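Local coordinates for resiniferatoxin-binding, phosphotriesterase-related protein (Rhodobacter sphaeroides 2.4.1, PDB 3K2G), which binds two zinc ions in a TIM barrel and probably hydrolyses phosphoric ester bonds, as expected of a phosphotriesterase-family enzyme, at residues P278-L290 against F321-L335. Residues are numbered along the deposited sequence; the frame is centred on the assembly and turned at random.
Sequences PSDDEVARAILGL and FVTKHFLPRLRRHGL
Two neighbouring helices of the TIM-barrel's outer layer, 280-292 (here 280-290) and 321-332, meet through Phe-326 and Ala-284; the axes of segments 280-290 and 321-332 approach to 9.8 Å at a crossing angle of -58°. Phe-326 is a knob in the hole formed by Asp-280, Val-283, Ala-284 and Ile-287. With CG anti to the backbone N (chi1 -168°), its ring reaches across the interface, and Ile-287 CD1 meets the ring edge, 3.9 Å from Phe-326 CZ. Leu-330 CD2 continues this apolar seam, 4.0 Å from Ala-284 CB. His-333, following residue 332, adds its ring to the contact: Ala-284 CB sits over the ring centre, 3.6 Å from the centroid and 4° off the normal, a CH-pi contact. The imidazole is held in place by His-333 ND1 donating to Arg-329 O (3.0 Å), from the carbonyl face opposite to the one used by His-333 N. On the polar flank, Arg-329 NH1 makes a weak bond within a salt bridge to Asp-281 OD1, whose position is less certain, while a water accepts from Arg-329 NE (2.8 Å) and donates to Asp-280 OD2. Asp-280 OD1 accepts from Gly-265 N, and Arg-329 NH2 reaches Gln-276 of a second subunit. Inward, Ile-287 and Phe-326 both touch Leu-301 of strand 299-301, an arrangement typical of adjacent helices packed around a beta/alpha barrel.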
ATOM      1  N   PRO B 278       9.973  16.065  -0.520  1.00 18.83           N
ATOM      2  CA  PRO B 278       9.883  14.795  -1.245  1.00 18.47           C
ATOM      3  C   PRO B 278      10.709  14.827  -2.523  1.00 17.86           C
ATOM      4  O   PRO B 278      11.103  15.898  -2.983  1.00 17.01           O
ATOM      5  CB  PRO B 278       8.390  14.676  -1.528  1.00 19.94           C
ATOM      6  CG  PRO B 278       8.016  16.096  -1.806  1.00 19.59           C
ATOM      7  CD  PRO B 278       8.737  16.853  -0.691  1.00 19.20           C
ATOM      8  N   SER B 279      10.954  13.650  -3.094  1.00 17.94           N
ATOM      9  CA  SER B 279      11.737  13.529  -4.324  1.00 18.49           C
ATOM     10  C   SER B 279      10.864  13.779  -5.547  1.00 18.20           C
ATOM     11  O   SER B 279       9.647  13.619  -5.486  1.00 15.90           O
ATOM     12  CB  SER B 279      12.321  12.127  -4.440  1.00 19.25           C
ATOM     13  OG  SER B 279      11.301  11.198  -4.750  1.00 17.29           O
ATOM     14  N   ASP B 280      11.485  14.137  -6.665  1.00 17.83           N
ATOM     15  CA  ASP B 280      10.716  14.384  -7.877  1.00 18.56           C
ATOM     16  C   ASP B 280      10.014  13.123  -8.370  1.00 18.24           C
ATOM     17  O   ASP B 280       8.966  13.202  -9.012  1.00 15.89           O
ATOM     18  CB  ASP B 280      11.610  14.968  -8.971  1.00 18.52           C
ATOM     19  CG  ASP B 280      11.976  16.417  -8.698  1.00 21.59           C
ATOM     20  OD1 ASP B 280      11.302  17.049  -7.845  1.00 19.43           O
ATOM     21  OD2 ASP B 280      12.922  16.925  -9.341  1.00 21.00           O
ATOM     22  N   ASP B 281      10.587  11.958  -8.074  1.00 19.08           N
ATOM     23  CA  ASP B 281       9.952  10.712  -8.485  1.00 20.74           C
ATOM     24  C   ASP B 281       8.663  10.502  -7.689  1.00 20.55           C
ATOM     25  O   ASP B 281       7.645  10.096  -8.249  1.00 20.39           O
ATOM     26  CB  ASP B 281      10.889   9.514  -8.284  1.00 22.90           C
ATOM     27  CG  ASP B 281      11.642   9.135  -9.556  1.00 25.51           C
ATOM     28  OD1 ASP B 281      11.287   9.632 -10.648  1.00 24.06           O
ATOM     29  OD2 ASP B 281      12.584   8.325  -9.464  1.00 28.55           O
ATOM     30  N   GLU B 282       8.698  10.785  -6.387  1.00 20.55           N
ATOM     31  CA  GLU B 282       7.507  10.624  -5.555  1.00 20.39           C
ATOM     32  C   GLU B 282       6.410  11.570  -6.036  1.00 19.91           C
ATOM     33  O   GLU B 282       5.238  11.204  -6.081  1.00 19.15           O
ATOM     34  CB  GLU B 282       7.829  10.920  -4.089  1.00 22.31           C
ATOM     35  CG  GLU B 282       8.747   9.904  -3.423  1.00 22.88           C
ATOM     36  CD  GLU B 282       9.146  10.330  -2.024  1.00 23.09           C
ATOM     37  OE1 GLU B 282       9.761  11.406  -1.892  1.00 22.00           O
ATOM     38  OE2 GLU B 282       8.843   9.598  -1.058  1.00 20.71           O
ATOM     39  N   VAL B 283       6.798  12.787  -6.397  1.00 18.45           N
ATOM     40  CA  VAL B 283       5.843  13.772  -6.881  1.00 18.05           C
ATOM     41  C   VAL B 283       5.302  13.370  -8.248  1.00 18.52           C
ATOM     42  O   VAL B 283       4.105  13.496  -8.508  1.00 18.49           O
ATOM     43  CB  VAL B 283       6.491  15.167  -6.965  1.00 18.33           C
ATOM     44  CG1 VAL B 283       5.585  16.134  -7.719  1.00 17.24           C
ATOM     45  CG2 VAL B 283       6.752  15.682  -5.555  1.00 18.34           C
ATOM     46  N   ALA B 284       6.185  12.890  -9.120  1.00 17.62           N
ATOM     47  CA  ALA B 284       5.768  12.460 -10.449  1.00 18.94           C
ATOM     48  C   ALA B 284       4.682  11.399 -10.308  1.00 19.08           C
ATOM     49  O   ALA B 284       3.662  11.454 -10.990  1.00 18.46           O
ATOM     50  CB  ALA B 284       6.956  11.896 -11.231  1.00 17.44           C
ATOM     51  N   ARG B 285       4.896  10.436  -9.415  1.00 20.31           N
ATOM     52  CA  ARG B 285       3.906   9.383  -9.215  1.00 22.55           C
ATOM     53  C   ARG B 285       2.578   9.936  -8.711  1.00 22.60           C
ATOM     54  O   ARG B 285       1.517   9.477  -9.130  1.00 22.36           O
ATOM     55  CB  ARG B 285       4.420   8.318  -8.245  1.00 25.30           C
ATOM     56  CG  ARG B 285       5.350   7.298  -8.878  1.00 28.77           C
ATOM     57  CD  ARG B 285       5.449   6.041  -8.009  1.00 33.34           C
ATOM     58  NE  ARG B 285       6.076   6.315  -6.718  1.00 34.06           N
ATOM     59  CZ  ARG B 285       7.378   6.538  -6.551  1.00 34.88           C
ATOM     60  NH1 ARG B 285       8.197   6.514  -7.593  1.00 35.22           N
ATOM     61  NH2 ARG B 285       7.860   6.795  -5.344  1.00 33.73           N
ATOM     62  N   ALA B 286       2.633  10.915  -7.810  1.00 21.16           N
ATOM     63  CA  ALA B 286       1.416  11.518  -7.279  1.00 21.53           C
ATOM     64  C   ALA B 286       0.661  12.226  -8.405  1.00 20.99           C
ATOM     65  O   ALA B 286      -0.570  12.203  -8.457  1.00 19.42           O
ATOM     66  CB  ALA B 286       1.757  12.512  -6.175  1.00 20.59           C
ATOM     67  N   ILE B 287       1.419  12.860  -9.296  1.00 19.74           N
ATOM     68  CA  ILE B 287       0.847  13.573 -10.429  1.00 20.05           C
ATOM     69  C   ILE B 287       0.192  12.574 -11.386  1.00 22.03           C
ATOM     70  O   ILE B 287      -0.904  12.815 -11.894  1.00 20.67           O
ATOM     71  CB  ILE B 287       1.945  14.387 -11.166  1.00 20.97           C
ATOM     72  CG1 ILE B 287       2.405  15.551 -10.275  1.00 19.74           C
ATOM     73  CG2 ILE B 287       1.427  14.899 -12.495  1.00 21.06           C
ATOM     74  CD1 ILE B 287       3.620  16.307 -10.807  1.00 21.82           C
ATOM     75  N   LEU B 288       0.867  11.454 -11.625  1.00 22.54           N
ATOM     76  CA  LEU B 288       0.331  10.417 -12.500  1.00 24.74           C
ATOM     77  C   LEU B 288      -1.008   9.950 -11.958  1.00 23.03           C
ATOM     78  O   LEU B 288      -1.982   9.821 -12.701  1.00 22.65           O
ATOM     79  CB  LEU B 288       1.286   9.227 -12.562  1.00 27.50           C
ATOM     80  CG  LEU B 288       2.250   9.162 -13.747  1.00 32.10           C
ATOM     81  CD1 LEU B 288       3.036  10.461 -13.867  1.00 32.26           C
ATOM     82  CD2 LEU B 288       3.183   7.968 -13.553  1.00 34.54           C
ATOM     83  N   GLY B 289      -1.039   9.698 -10.653  1.00 23.36           N
ATOM     84  CA  GLY B 289      -2.258   9.252 -10.007  1.00 23.44           C
ATOM     85  C   GLY B 289      -3.370  10.274 -10.136  1.00 23.39           C
ATOM     86  O   GLY B 289      -4.496   9.932 -10.494  1.00 21.12           O
ATOM     87  N   LEU B 290      -3.064  11.533  -9.839  1.00 22.54           N
ATOM     88  CA  LEU B 290      -4.078  12.569  -9.953  1.00 23.13           C
ATOM     89  C   LEU B 290      -4.642  12.548 -11.370  1.00 23.78           C
ATOM     90  O   LEU B 290      -5.853  12.640 -11.559  1.00 23.60           O
ATOM     91  CB  LEU B 290      -3.486  13.944  -9.625  1.00 22.79           C
ATOM     92  CG  LEU B 290      -3.296  14.249  -8.134  1.00 22.98           C
ATOM     93  CD1 LEU B 290      -2.494  15.530  -7.980  1.00 22.84           C
ATOM     94  CD2 LEU B 290      -4.659  14.384  -7.443  1.00 22.26           C
ATOM     95  N   PHE B 321      14.761  24.195 -14.747  1.00 15.45           N
ATOM     96  CA  PHE B 321      14.789  22.802 -14.322  1.00 15.27           C
ATOM     97  C   PHE B 321      13.499  22.035 -14.633  1.00 13.77           C
ATOM     98  O   PHE B 321      13.538  20.935 -15.175  1.00 13.22           O
ATOM     99  CB  PHE B 321      15.093  22.738 -12.822  1.00 17.21           C
ATOM    100  CG  PHE B 321      15.303  21.348 -12.306  1.00 20.46           C
ATOM    101  CD1 PHE B 321      16.511  20.687 -12.520  1.00 19.06           C
ATOM    102  CD2 PHE B 321      14.290  20.691 -11.615  1.00 19.48           C
ATOM    103  CE1 PHE B 321      16.706  19.390 -12.054  1.00 18.56           C
ATOM    104  CE2 PHE B 321      14.472  19.395 -11.146  1.00 20.44           C
ATOM    105  CZ  PHE B 321      15.685  18.744 -11.365  1.00 18.55           C
ATOM    106  N   VAL B 322      12.353  22.607 -14.284  1.00 15.06           N
ATOM    107  CA  VAL B 322      11.088  21.934 -14.547  1.00 14.44           C
ATOM    108  C   VAL B 322      10.978  21.565 -16.021  1.00 14.24           C
ATOM    109  O   VAL B 322      10.680  20.420 -16.365  1.00 13.61           O
ATOM    110  CB  VAL B 322       9.893  22.822 -14.142  1.00 14.00           C
ATOM    111  CG1 VAL B 322       8.597  22.282 -14.744  1.00 14.61           C
ATOM    112  CG2 VAL B 322       9.776  22.852 -12.626  1.00 15.41           C
ATOM    113  N   THR B 323      11.253  22.540 -16.882  1.00 15.86           N
ATOM    114  CA  THR B 323      11.175  22.354 -18.330  1.00 17.12           C
ATOM    115  C   THR B 323      12.200  21.398 -18.918  1.00 19.39           C
ATOM    116  O   THR B 323      11.868  20.551 -19.745  1.00 19.79           O
ATOM    117  CB  THR B 323      11.348  23.693 -19.074  1.00 17.66           C
ATOM    118  OG1 THR B 323      10.368  24.630 -18.617  1.00 16.32           O
ATOM    119  CG2 THR B 323      11.178  23.488 -20.569  1.00 18.70           C
ATOM    120  N   LYS B 324      13.449  21.543 -18.494  1.00 20.96           N
ATOM    121  CA  LYS B 324      14.528  20.725 -19.027  1.00 22.32           C
ATOM    122  C   LYS B 324      14.675  19.341 -18.405  1.00 20.90           C
ATOM    123  O   LYS B 324      15.053  18.383 -19.084  1.00 19.97           O
ATOM    124  CB  LYS B 324      15.851  21.484 -18.883  1.00 25.32           C
ATOM    125  CG  LYS B 324      16.993  20.923 -19.722  1.00 31.60           C
ATOM    126  CD  LYS B 324      18.345  21.466 -19.266  1.00 35.12           C
ATOM    127  CE  LYS B 324      18.382  22.984 -19.240  1.00 36.19           C
ATOM    128  NZ  LYS B 324      19.718  23.456 -18.782  1.00 40.20           N
ATOM    129  N   HIS B 325      14.356  19.216 -17.125  1.00 21.06           N
ATOM    130  CA  HIS B 325      14.541  17.938 -16.467  1.00 19.96           C
ATOM    131  C   HIS B 325      13.302  17.238 -15.922  1.00 19.62           C
ATOM    132  O   HIS B 325      13.190  16.021 -16.043  1.00 20.89           O
ATOM    133  CB  HIS B 325      15.597  18.110 -15.373  1.00 19.99           C
ATOM    134  CG  HIS B 325      16.926  18.564 -15.897  1.00 20.03           C
ATOM    135  ND1 HIS B 325      17.778  17.732 -16.591  1.00 21.75           N
ATOM    136  CD2 HIS B 325      17.536  19.773 -15.857  1.00 22.07           C
ATOM    137  CE1 HIS B 325      18.856  18.404 -16.952  1.00 21.27           C
ATOM    138  NE2 HIS B 325      18.733  19.645 -16.520  1.00 21.76           N
ATOM    139  N   PHE B 326      12.366  17.978 -15.344  1.00 18.28           N
ATOM    140  CA  PHE B 326      11.186  17.322 -14.806  1.00 18.95           C
ATOM    141  C   PHE B 326      10.224  16.814 -15.884  1.00 18.82           C
ATOM    142  O   PHE B 326       9.708  15.703 -15.767  1.00 18.02           O
ATOM    143  CB  PHE B 326      10.442  18.233 -13.820  1.00 18.57           C
ATOM    144  CG  PHE B 326       9.382  17.514 -13.018  1.00 19.53           C
ATOM    145  CD1 PHE B 326       9.718  16.441 -12.193  1.00 18.13           C
ATOM    146  CD2 PHE B 326       8.046  17.899 -13.099  1.00 17.36           C
ATOM    147  CE1 PHE B 326       8.731  15.762 -11.462  1.00 19.82           C
ATOM    148  CE2 PHE B 326       7.060  17.232 -12.378  1.00 18.26           C
ATOM    149  CZ  PHE B 326       7.399  16.162 -11.558  1.00 17.05           C
ATOM    150  N   LEU B 327       9.985  17.599 -16.931  1.00 18.83           N
ATOM    151  CA  LEU B 327       9.073  17.147 -17.982  1.00 21.24           C
ATOM    152  C   LEU B 327       9.541  15.779 -18.497  1.00 21.43           C
ATOM    153  O   LEU B 327       8.747  14.845 -18.600  1.00 21.94           O
ATOM    154  CB  LEU B 327       8.983  18.189 -19.109  1.00 21.34           C
ATOM    155  CG  LEU B 327       8.465  19.571 -18.660  1.00 23.52           C
ATOM    156  CD1 LEU B 327       8.226  20.462 -19.876  1.00 23.63           C
ATOM    157  CD2 LEU B 327       7.173  19.431 -17.861  1.00 23.30           C
ATOM    158  N   PRO B 328      10.842  15.636 -18.808  1.00 22.90           N
ATOM    159  CA  PRO B 328      11.338  14.340 -19.289  1.00 23.41           C
ATOM    160  C   PRO B 328      11.083  13.222 -18.257  1.00 24.46           C
ATOM    161  O   PRO B 328      10.826  12.076 -18.627  1.00 25.26           O
ATOM    162  CB  PRO B 328      12.826  14.605 -19.507  1.00 25.12           C
ATOM    163  CG  PRO B 328      12.845  16.055 -19.914  1.00 23.12           C
ATOM    164  CD  PRO B 328      11.878  16.678 -18.938  1.00 23.00           C
ATOM    165  N   ARG B 329      11.151  13.559 -16.970  1.00 23.32           N
ATOM    166  CA  ARG B 329      10.905  12.586 -15.902  1.00 22.30           C
ATOM    167  C   ARG B 329       9.432  12.159 -15.942  1.00 22.45           C
ATOM    168  O   ARG B 329       9.116  10.981 -15.793  1.00 19.61           O
ATOM    169  CB  ARG B 329      11.232  13.199 -14.534  1.00 22.34           C
ATOM    170  CG  ARG B 329      11.071  12.253 -13.343  1.00 22.23           C
ATOM    171  CD  ARG B 329      11.307  12.984 -12.020  1.00 23.44           C
ATOM    172  NE  ARG B 329      12.688  13.444 -11.873  1.00 20.83           N
ATOM    173  CZ  ARG B 329      13.715  12.659 -11.546  1.00 23.57           C
ATOM    174  NH1 ARG B 329      13.528  11.364 -11.322  1.00 19.89           N
ATOM    175  NH2 ARG B 329      14.938  13.170 -11.447  1.00 21.71           N
ATOM    176  N   LEU B 330       8.538  13.128 -16.141  1.00 21.21           N
ATOM    177  CA  LEU B 330       7.110  12.847 -16.220  1.00 22.63           C
ATOM    178  C   LEU B 330       6.845  11.949 -17.421  1.00 23.58           C
ATOM    179  O   LEU B 330       5.921  11.142 -17.410  1.00 22.71           O
ATOM    180  CB  LEU B 330       6.305  14.140 -16.376  1.00 21.33           C
ATOM    181  CG  LEU B 330       6.124  15.023 -15.143  1.00 19.96           C
ATOM    182  CD1 LEU B 330       5.312  16.258 -15.520  1.00 21.62           C
ATOM    183  CD2 LEU B 330       5.426  14.234 -14.052  1.00 16.68           C
ATOM    184  N   ARG B 331       7.657  12.098 -18.459  1.00 24.55           N
ATOM    185  CA  ARG B 331       7.489  11.278 -19.644  1.00 27.52           C
ATOM    186  C   ARG B 331       7.925   9.852 -19.298  1.00 27.46           C
ATOM    187  O   ARG B 331       7.248   8.887 -19.659  1.00 26.01           O
ATOM    188  CB  ARG B 331       8.322  11.839 -20.795  1.00 30.63           C
ATOM    189  CG  ARG B 331       7.860  11.380 -22.162  1.00 36.73           C
ATOM    190  CD  ARG B 331       8.706  12.003 -23.258  1.00 41.17           C
ATOM    191  NE  ARG B 331       8.224  11.650 -24.589  1.00 47.19           N
ATOM    192  CZ  ARG B 331       7.141  12.168 -25.164  1.00 49.35           C
ATOM    193  NH1 ARG B 331       6.410  13.078 -24.529  1.00 49.68           N
ATOM    194  NH2 ARG B 331       6.789  11.775 -26.381  1.00 50.88           N
ATOM    195  N   ARG B 332       9.039   9.720 -18.580  1.00 27.47           N
ATOM    196  CA  ARG B 332       9.529   8.399 -18.183  1.00 28.04           C
ATOM    197  C   ARG B 332       8.466   7.697 -17.340  1.00 28.22           C
ATOM    198  O   ARG B 332       8.386   6.470 -17.321  1.00 28.22           O
ATOM    199  CB  ARG B 332      10.835   8.508 -17.376  1.00 28.65           C
ATOM    200  CG  ARG B 332      12.040   9.034 -18.163  1.00 28.33           C
ATOM    201  CD  ARG B 332      13.361   8.734 -17.442  1.00 30.56           C
ATOM    202  NE  ARG B 332      13.474   9.389 -16.138  1.00 29.43           N
ATOM    203  CZ  ARG B 332      13.828  10.660 -15.963  1.00 30.00           C
ATOM    204  NH1 ARG B 332      14.109  11.423 -17.010  1.00 28.48           N
ATOM    205  NH2 ARG B 332      13.902  11.170 -14.738  1.00 30.11           N
ATOM    206  N   HIS B 333       7.652   8.485 -16.642  1.00 27.02           N
ATOM    207  CA  HIS B 333       6.595   7.937 -15.804  1.00 27.83           C
ATOM    208  C   HIS B 333       5.319   7.584 -16.565  1.00 29.10           C
ATOM    209  O   HIS B 333       4.431   6.941 -16.011  1.00 28.89           O
ATOM    210  CB  HIS B 333       6.245   8.903 -14.666  1.00 28.16           C
ATOM    211  CG  HIS B 333       7.138   8.781 -13.471  1.00 27.15           C
ATOM    212  ND1 HIS B 333       8.434   9.249 -13.456  1.00 26.42           N
ATOM    213  CD2 HIS B 333       6.923   8.233 -12.252  1.00 26.66           C
ATOM    214  CE1 HIS B 333       8.977   8.999 -12.279  1.00 24.73           C
ATOM    215  NE2 HIS B 333       8.081   8.382 -11.530  1.00 28.02           N
ATOM    216  N   GLY B 334       5.209   8.014 -17.816  1.00 28.66           N
ATOM    217  CA  GLY B 334       4.021   7.674 -18.581  1.00 32.04           C
ATOM    218  C   GLY B 334       3.229   8.795 -19.235  1.00 33.75           C
ATOM    219  O   GLY B 334       2.302   8.519 -19.996  1.00 33.48           O
ATOM    220  N   LEU B 335       3.568  10.049 -18.957  1.00 33.93           N
ATOM    221  CA  LEU B 335       2.838  11.160 -19.563  1.00 34.97           C
ATOM    222  C   LEU B 335       3.331  11.479 -20.969  1.00 35.59           C
ATOM    223  O   LEU B 335       4.534  11.489 -21.222  1.00 34.79           O
ATOM    224  CB  LEU B 335       2.952  12.418 -18.699  1.00 33.97           C
ATOM    225  CG  LEU B 335       2.178  12.462 -17.386  1.00 35.54           C
ATOM    226  CD1 LEU B 335       2.381  13.832 -16.745  1.00 35.10           C
ATOM    227  CD2 LEU B 335       0.693  12.203 -17.639  1.00 35.51           C
TER
HETATM  228  O   HOH W   1      13.218  16.150 -12.100  1.00 21.49           O
HETATM  229  O   HOH W   2      13.053   8.905 -13.232  1.00 24.68           O